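PDB 6CTZ: gentamicin resistance protein from Enterococcus gallinarum, which probably transfers a phosphate from a guanine nucleotide to the 2''-hydroxyl of aminoglycoside antibiotics such as kanamycin, conferring gentamicin resistance. Local coordinates for residues E122-P127 / A244-V249. The protein carries 2 engineered substitutions. Sequence-based numbering, arbitrary orientation. Where two conformers were deposited one is given.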
loop_
_atom_site.group_PDB
_atom_site.type_symbol
_atom_site.label_atom_id
_atom_site.label_comp_id
_atom_site.label_asym_id
_atom_site.label_seq_id
_atom_site.Cartn_x
_atom_site.Cartn_y
_atom_site.Cartn_z
ATOM N N GLU A 122 -14.718 6.252 2.839
ATOM C CA GLU A 122 -14.375 7.658 2.680
ATOM C C GLU A 122 -13.528 7.886 1.437
ATOM O O GLU A 122 -13.764 8.846 0.693
ATOM C CB GLU A 122 -13.679 8.166 3.938
ATOM C CG GLU A 122 -14.625 8.245 5.135
ATOM C CD GLU A 122 -13.926 8.236 6.486
ATOM O OE1 GLU A 122 -14.617 8.430 7.507
ATOM O OE2 GLU A 122 -12.704 8.014 6.534
ATOM N N LEU A 123 -12.558 7.006 1.171
ATOM C CA LEU A 123 -11.787 7.136 -0.065
ATOM C C LEU A 123 -12.698 7.007 -1.276
ATOM O O LEU A 123 -12.584 7.777 -2.239
ATOM C CB LEU A 123 -10.673 6.086 -0.130
ATOM C CG LEU A 123 -9.552 6.222 0.906
ATOM C CD1 LEU A 123 -8.421 5.254 0.569
ATOM C CD2 LEU A 123 -9.034 7.648 0.974
ATOM N N SER A 124 -13.632 6.059 -1.230
ATOM C CA SER A 124 -14.535 5.846 -2.355
ATOM C C SER A 124 -15.518 6.989 -2.547
ATOM O O SER A 124 -16.107 7.098 -3.625
ATOM C CB SER A 124 -15.306 4.542 -2.186
ATOM O OG SER A 124 -14.476 3.429 -2.468
ATOM N N ALA A 125 -15.712 7.833 -1.536
ATOM C CA ALA A 125 -16.559 9.009 -1.655
ATOM C C ALA A 125 -15.789 10.259 -2.062
ATOM O O ALA A 125 -16.411 11.283 -2.364
ATOM C CB ALA A 125 -17.278 9.265 -0.326
ATOM N N PHE A 126 -14.460 10.210 -2.082
ATOM C CA PHE A 126 -13.685 11.405 -2.394
ATOM C C PHE A 126 -13.806 11.747 -3.881
ATOM O O PHE A 126 -13.692 10.864 -4.731
ATOM C CB PHE A 126 -12.213 11.197 -2.026
ATOM C CG PHE A 126 -11.404 12.457 -2.090
ATOM C CD1 PHE A 126 -11.415 13.356 -1.034
ATOM C CD2 PHE A 126 -10.683 12.779 -3.232
ATOM C CE1 PHE A 126 -10.685 14.534 -1.095
ATOM C CE2 PHE A 126 -9.958 13.961 -3.298
ATOM C CZ PHE A 126 -9.961 14.835 -2.228
ATOM N N PRO A 127 -14.005 13.020 -4.229
ATOM C CA PRO A 127 -14.214 13.372 -5.650
ATOM C C PRO A 127 -13.015 13.006 -6.513
ATOM O O PRO A 127 -11.906 13.499 -6.314
ATOM C CB PRO A 127 -14.458 14.883 -5.606
ATOM C CG PRO A 127 -15.010 15.108 -4.235
ATOM C CD PRO A 127 -14.230 14.172 -3.344
ATOM N N ALA A 244 -18.106 -7.094 4.765
ATOM C CA ALA A 244 -19.472 -7.066 5.271
ATOM C C ALA A 244 -19.837 -5.674 5.767
ATOM O O ALA A 244 -20.911 -5.150 5.448
ATOM C CB ALA A 244 -19.644 -8.111 6.369
ATOM N N TYR A 245 -18.949 -5.045 6.544
ATOM C CA TYR A 245 -19.248 -3.704 7.040
ATOM C C TYR A 245 -19.385 -2.710 5.897
ATOM O O TYR A 245 -20.134 -1.733 6.006
ATOM C CB TYR A 245 -18.173 -3.245 8.024
ATOM C CG TYR A 245 -18.391 -3.689 9.452
ATOM C CD1 TYR A 245 -19.627 -3.515 10.065
ATOM C CD2 TYR A 245 -17.359 -4.257 10.197
ATOM C CE1 TYR A 245 -19.832 -3.899 11.380
ATOM C CE2 TYR A 245 -17.552 -4.641 11.511
ATOM C CZ TYR A 245 -18.790 -4.460 12.099
ATOM O OH TYR A 245 -18.992 -4.837 13.412
ATOM N N ARG A 246 -18.685 -2.947 4.794
ATOM C CA ARG A 246 -18.829 -2.081 3.630
ATOM C C ARG A 246 -20.063 -2.395 2.801
ATOM O O ARG A 246 -20.385 -1.622 1.889
ATOM C CB ARG A 246 -17.590 -2.141 2.738
ATOM C CG ARG A 246 -16.384 -1.497 3.370
ATOM C CD ARG A 246 -15.218 -1.377 2.425
ATOM N NE ARG A 246 -15.427 -0.352 1.404
ATOM C CZ ARG A 246 -14.690 -0.257 0.304
ATOM N NH1 ARG A 246 -13.721 -1.136 0.098
ATOM N NH2 ARG A 246 -14.910 0.709 -0.586
ATOM N N GLY A 247 -20.772 -3.478 3.097
ATOM C CA GLY A 247 -21.966 -3.789 2.338
ATOM C C GLY A 247 -21.681 -4.383 0.984
ATOM O O GLY A 247 -22.510 -4.267 0.075
ATOM N N GLU A 248 -20.516 -4.997 0.807
ATOM C CA GLU A 248 -20.246 -5.710 -0.431
ATOM C C GLU A 248 -21.251 -6.843 -0.595
ATOM O O GLU A 248 -21.801 -7.366 0.381
ATOM C CB GLU A 248 -18.832 -6.287 -0.406
ATOM C CG GLU A 248 -17.709 -5.274 -0.176
ATOM C CD GLU A 248 -17.396 -4.378 -1.366
ATOM O OE1 GLU A 248 -18.110 -4.407 -2.394
ATOM O OE2 GLU A 248 -16.398 -3.637 -1.268
ATOM N N VAL A 249 -21.481 -7.234 -1.840
ATOM C CA VAL A 249 -22.367 -8.351 -2.144
ATOM C C VAL A 249 -21.555 -9.485 -2.750
ATOM O O VAL A 249 -20.514 -9.265 -3.372
ATOM C CB VAL A 249 -23.526 -7.959 -3.081
ATOM C CG1 VAL A 249 -24.365 -6.860 -2.455
ATOM C CG2 VAL A 249 -22.984 -7.538 -4.436
#
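Ser124 OG lies between two groups: one turn back in its own helix it has a weak hydrogen bond to the carbonyl oxygen of Met120, and across the contact it sits 3.3 Å from Arg246 NH2, at the edge of the guanidinium and near its plane. The arginine's firmer tie is through NE, bonded to Asn121 OD1 of helix 106-125. Glu248 approaches from over one face of the guanidinium: its OE2 is 3.9 Å from Arg246 NH1, a long salt bridge that works by charge alone, since no N-H points at that oxygen. Tyr227 OH, bonded to OE2 and only weakly to NH1, bridges acid and arginine. A bend at chi3 (72°) turns the otherwise extended arm so that the guanidinium reaches Ser124, while the chain lies against Ala117 and Met120. Just past Arg246 the chain leaves the helix at Gly247, where positive phi (77°) and a 2.9 Å bond from its N to Ala244 O belong to a Schellman motif; the chain then turns to bring Glu248, a magnesium ligand in another structure of this protein, beside the arginine. With just 50 Å² buried, this is a polar surface junction between two helix ends of the kinase-like fold: the guanidinium is fixed mainly by Asn121, Ser124 stands near its edge, and Glu248 over one face probably balances part of its charge.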